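Local atomic coordinates of DNA helicase uvsW (Enterobacteria phage T4, PDB entry 1RIF), a protein that unwinds duplex DNA by ATP-driven 3'-5' translocation, catalysing Holliday junction branch migration in recombination-dependent repair and probably regressing stalled replication forks during phage replication. Residues T214-P219 with S243-G248; G227-D232 with G274-I279. The protein carries 1 engineered substitution. One frame throughout, in Å; residues are numbered along the deposited sequence.

Contact 1. Residues T214-P219 with S243-G248; sequences TVVKQP and SSIISG
Val-215 and Ile-245 meet with their side chains at about a right angle, methyl against methyl, where the end of helix 212-215 comes up beside the end of helix 239-245. The touching branch of the valine is CG1: opposite the backbone N (chi1 165°), it is the one that reaches Ile-245. It lies 4.1 Å from Ile-245 CD1 and 4.2 Å from Ile-245 CG2, so a single methyl faces both arms of its partner. With CG1 between its own N and carbonyl carbon (chi1 68°), a less common choice for a helical isoleucine, Ile-245 presents CD1 and CG2 to the same methyl, while CG2 keeps the place opposite the carbonyl carbon.

That CG2 methyl serves a second neighbour as well: it rests 4.2 Å from Val-216 CA, with the valine's own CG2 slightly farther away. One residue earlier on the second segment, Ser-244 points its CB at the first segment, and its hydroxyl OG lies 3.6 Å from Val-216 CG1. This is van der Waals contact between a polar atom and a methyl, at the less buried margin of the patch; Val-215 and Ile-245 form its buried side. A type I beta turn spans Val-215 to Gln-218, with Gln-218 N bonded to Val-215 O at 3.1 Å.

The contact thus joins two helix ends within the helicase ATP-binding domain, on either side of strand 226-232 in chain order. Phe-223, in the loop leading to that strand, touches both Val-215 and Ile-245, while the neighbouring Ile-246 packs on His-12 of strand 12-16, in the small N-terminal sheet.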
# COMPACT_ATOMS: atom_id res chain seq x y z
N THR A 214 3.83 -12.49 10.00
CA THR A 214 3.41 -12.03 11.32
C THR A 214 2.14 -11.22 11.16
O THR A 214 1.13 -11.48 11.81
CB THR A 214 4.47 -11.13 11.97
OG1 THR A 214 5.61 -11.93 12.33
CG2 THR A 214 3.91 -10.44 13.20
N VAL A 215 2.22 -10.23 10.27
CA VAL A 215 1.12 -9.32 9.99
C VAL A 215 -0.21 -10.00 9.65
O VAL A 215 -1.26 -9.59 10.14
CB VAL A 215 1.54 -8.36 8.85
CG1 VAL A 215 0.34 -7.65 8.27
CG2 VAL A 215 2.55 -7.35 9.39
N VAL A 216 -0.17 -11.03 8.81
CA VAL A 216 -1.38 -11.73 8.41
C VAL A 216 -2.13 -12.38 9.60
O VAL A 216 -3.34 -12.60 9.52
CB VAL A 216 -1.05 -12.82 7.35
CG1 VAL A 216 -2.23 -13.76 7.17
CG2 VAL A 216 -0.72 -12.16 6.01
N LYS A 217 -1.41 -12.66 10.68
CA LYS A 217 -2.00 -13.27 11.88
C LYS A 217 -2.57 -12.27 12.87
O LYS A 217 -2.80 -12.60 14.02
CB LYS A 217 -0.96 -14.12 12.60
CG LYS A 217 -0.35 -15.20 11.73
CD LYS A 217 0.58 -16.10 12.51
CE LYS A 217 1.77 -15.35 13.06
NZ LYS A 217 2.86 -16.31 13.45
N GLN A 218 -2.79 -11.04 12.43
CA GLN A 218 -3.32 -10.00 13.31
C GLN A 218 -4.81 -9.82 13.08
O GLN A 218 -5.31 -10.01 11.97
CB GLN A 218 -2.59 -8.68 13.06
CG GLN A 218 -1.81 -8.17 14.25
CD GLN A 218 -0.66 -9.07 14.65
OE1 GLN A 218 -0.11 -8.94 15.75
NE2 GLN A 218 -0.28 -9.99 13.77
N PRO A 219 -5.56 -9.47 14.14
CA PRO A 219 -7.00 -9.27 13.97
C PRO A 219 -7.32 -8.17 12.96
O PRO A 219 -6.59 -7.19 12.86
CB PRO A 219 -7.49 -8.94 15.38
CG PRO A 219 -6.24 -8.54 16.13
CD PRO A 219 -5.19 -9.43 15.56
N SER A 243 -5.24 -10.02 0.05
CA SER A 243 -6.67 -10.12 0.27
C SER A 243 -6.99 -10.39 1.73
O SER A 243 -8.11 -10.15 2.19
CB SER A 243 -7.30 -11.20 -0.64
OG SER A 243 -6.65 -12.45 -0.51
N SER A 244 -6.00 -10.86 2.48
CA SER A 244 -6.17 -11.16 3.90
C SER A 244 -6.21 -9.93 4.82
O SER A 244 -6.94 -9.93 5.81
CB SER A 244 -5.07 -12.12 4.36
OG SER A 244 -5.31 -12.57 5.67
N ILE A 245 -5.45 -8.88 4.50
CA ILE A 245 -5.42 -7.69 5.34
C ILE A 245 -5.94 -6.40 4.71
O ILE A 245 -6.07 -5.39 5.40
CB ILE A 245 -3.98 -7.35 5.83
CG1 ILE A 245 -3.12 -6.90 4.64
CG2 ILE A 245 -3.35 -8.57 6.51
CD1 ILE A 245 -1.81 -6.22 5.04
N ILE A 246 -6.22 -6.42 3.41
CA ILE A 246 -6.67 -5.22 2.72
C ILE A 246 -7.90 -4.52 3.31
O ILE A 246 -7.91 -3.29 3.45
CB ILE A 246 -6.90 -5.51 1.21
CG1 ILE A 246 -7.12 -4.20 0.45
CG2 ILE A 246 -8.08 -6.47 1.04
CD1 ILE A 246 -7.08 -4.34 -1.07
N SER A 247 -8.92 -5.28 3.68
CA SER A 247 -10.13 -4.71 4.26
C SER A 247 -9.87 -4.13 5.64
O SER A 247 -10.55 -3.19 6.06
CB SER A 247 -11.23 -5.77 4.35
OG SER A 247 -11.61 -6.22 3.06
N GLY A 248 -8.90 -4.69 6.35
CA GLY A 248 -8.57 -4.20 7.69
C GLY A 248 -7.98 -2.80 7.71
O GLY A 248 -8.12 -2.08 8.69

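Contact 2. Residues G227-D232 with G274-I279; sequences GMMMND and GMFGEI
Met-229 and Phe-276 carry a Met-aromatic contact in which the thioether comes in at the edge of the ring. Met-229 SD is 5.2 Å from the centroid of the Phe-276 ring and 76° off its normal, and the methyl touches the ring obliquely, with Met-229 CE 3.6 Å from Phe-276 CE2. Two successive bends in the methionine, at chi2 and chi3, turn the methyl toward Met-275, the CE atoms of Met-229 and Met-275 being 3.8 Å apart. Two residues farther along the strand, Asn-231 brings its CB to 3.6 Å from Phe-276 CZ, approaching the ring obliquely. The phenyl group is therefore met at neighbouring atoms, CE2 and CZ, by two strand residues, while Met-275 CG lies over the centre of one face, 3.7 Å above the plane.

The i, i+2 spacing of Met-229 and Asn-231 reflects strand geometry: both point to the side of the sheet where helix 269-276 lies, whereas Met-228 and Met-230 turn to the other side and pack on helix 141-155. This is the layered alpha/beta arrangement of the RecA-like motor domain of superfamily 2 helicases, with strand 226-232 in the interior of a seven-stranded parallel sheet.

Farther out, backbone bonds from Met-229 to Phe-254 and Phe-256 tie the strand to its neighbour 254-258. Gly-277, with a positive phi of 97°, is where the chain leaves helical geometry just after Phe-276 and turns into strand 278-280. Strand 226-232 ends at Asp-232, first residue of the predicted DEAH box, whose OD1 forms a salt bridge with the engineered Arg-141 of the predicted ATP site.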
# COMPACT_ATOMS: atom_id res chain seq x y z
N GLY A 227 -2.47 4.76 9.41
CA GLY A 227 -2.80 5.79 8.45
C GLY A 227 -1.94 5.66 7.20
O GLY A 227 -2.29 6.14 6.12
N MET A 228 -0.80 5.01 7.37
CA MET A 228 0.13 4.78 6.27
C MET A 228 0.71 3.38 6.38
O MET A 228 0.96 2.90 7.48
CB MET A 228 1.27 5.81 6.30
CG MET A 228 2.31 5.61 5.21
SD MET A 228 3.70 6.78 5.31
CE MET A 228 2.96 8.24 4.56
N MET A 229 0.91 2.74 5.24
CA MET A 229 1.46 1.38 5.19
C MET A 229 2.39 1.28 3.98
O MET A 229 2.08 1.79 2.90
CB MET A 229 0.33 0.34 5.09
CG MET A 229 0.76 -1.12 4.97
SD MET A 229 1.22 -1.67 3.28
CE MET A 229 -0.37 -1.74 2.49
N MET A 230 3.52 0.62 4.18
CA MET A 230 4.51 0.41 3.14
C MET A 230 4.96 -1.05 3.13
O MET A 230 5.10 -1.69 4.18
CB MET A 230 5.75 1.28 3.39
CG MET A 230 5.53 2.77 3.37
SD MET A 230 6.97 3.57 4.12
CE MET A 230 6.20 4.48 5.44
N ASN A 231 5.22 -1.57 1.93
CA ASN A 231 5.70 -2.93 1.77
C ASN A 231 6.89 -2.90 0.81
O ASN A 231 6.72 -2.69 -0.40
CB ASN A 231 4.60 -3.85 1.24
CG ASN A 231 5.07 -5.29 1.02
OD1 ASN A 231 6.03 -5.75 1.65
ND2 ASN A 231 4.40 -6.00 0.13
N ASP A 232 8.09 -3.06 1.36
CA ASP A 232 9.30 -3.07 0.55
C ASP A 232 9.40 -4.46 -0.08
O ASP A 232 9.32 -5.46 0.63
CB ASP A 232 10.53 -2.78 1.43
CG ASP A 232 11.79 -2.54 0.62
OD1 ASP A 232 11.77 -1.73 -0.33
OD2 ASP A 232 12.82 -3.18 0.93
N GLY A 274 -4.44 -2.76 -6.76
CA GLY A 274 -5.64 -2.61 -5.95
C GLY A 274 -5.25 -2.38 -4.50
O GLY A 274 -5.95 -1.72 -3.75
N MET A 275 -4.10 -2.93 -4.11
CA MET A 275 -3.61 -2.80 -2.74
C MET A 275 -2.65 -1.62 -2.56
O MET A 275 -2.64 -0.99 -1.51
CB MET A 275 -2.90 -4.09 -2.32
CG MET A 275 -2.19 -4.01 -0.96
SD MET A 275 -3.31 -3.76 0.44
CE MET A 275 -2.51 -4.72 1.71
N PHE A 276 -1.87 -1.31 -3.59
CA PHE A 276 -0.87 -0.24 -3.51
C PHE A 276 -1.01 1.00 -4.39
O PHE A 276 -0.26 1.95 -4.22
CB PHE A 276 0.52 -0.83 -3.74
CG PHE A 276 0.94 -1.84 -2.71
CD1 PHE A 276 0.99 -3.19 -3.03
CD2 PHE A 276 1.25 -1.44 -1.42
CE1 PHE A 276 1.35 -4.13 -2.08
CE2 PHE A 276 1.60 -2.36 -0.45
CZ PHE A 276 1.65 -3.72 -0.78
N GLY A 277 -1.94 1.00 -5.35
CA GLY A 277 -2.08 2.15 -6.22
C GLY A 277 -1.36 2.00 -7.55
O GLY A 277 -0.66 1.01 -7.79
N GLU A 278 -1.50 2.99 -8.42
CA GLU A 278 -0.85 2.95 -9.72
C GLU A 278 0.67 2.93 -9.62
O GLU A 278 1.25 3.40 -8.65
CB GLU A 278 -1.28 4.13 -10.58
CG GLU A 278 -2.49 3.83 -11.44
CD GLU A 278 -3.68 4.70 -11.08
OE1 GLU A 278 -3.56 5.94 -11.19
OE2 GLU A 278 -4.73 4.14 -10.71
N ILE A 279 1.30 2.38 -10.66
CA ILE A 279 2.75 2.27 -10.71
C ILE A 279 3.43 3.57 -11.10
O ILE A 279 2.94 4.31 -11.95
CB ILE A 279 3.15 1.19 -11.72
CG1 ILE A 279 2.58 -0.16 -11.29
CG2 ILE A 279 4.66 1.15 -11.86
CD1 ILE A 279 2.76 -1.28 -12.31

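Overall arrangement
Both contacts belong to the ATP-binding domain and interleave along the chain, since strand 226-232 of contact 2 comes between the two helices of contact 1 in sequence. Contact 2 lies at the centre of the chain and is wholly buried, joining sheet to helix through sulfur, methyl and aromatic groups. Contact 1, about 14 Å away between centres, joins two helix ends and is only partly buried, using branched aliphatic groups and a serine at its margin. Met-275 links them: its CE lies 3.7 Å from Ile-245 CG1, and its SD also packs against Ile-246. Contact 2 alone includes a residue of the predicted DEAH box; contact 1 is packing away from the annotated sites.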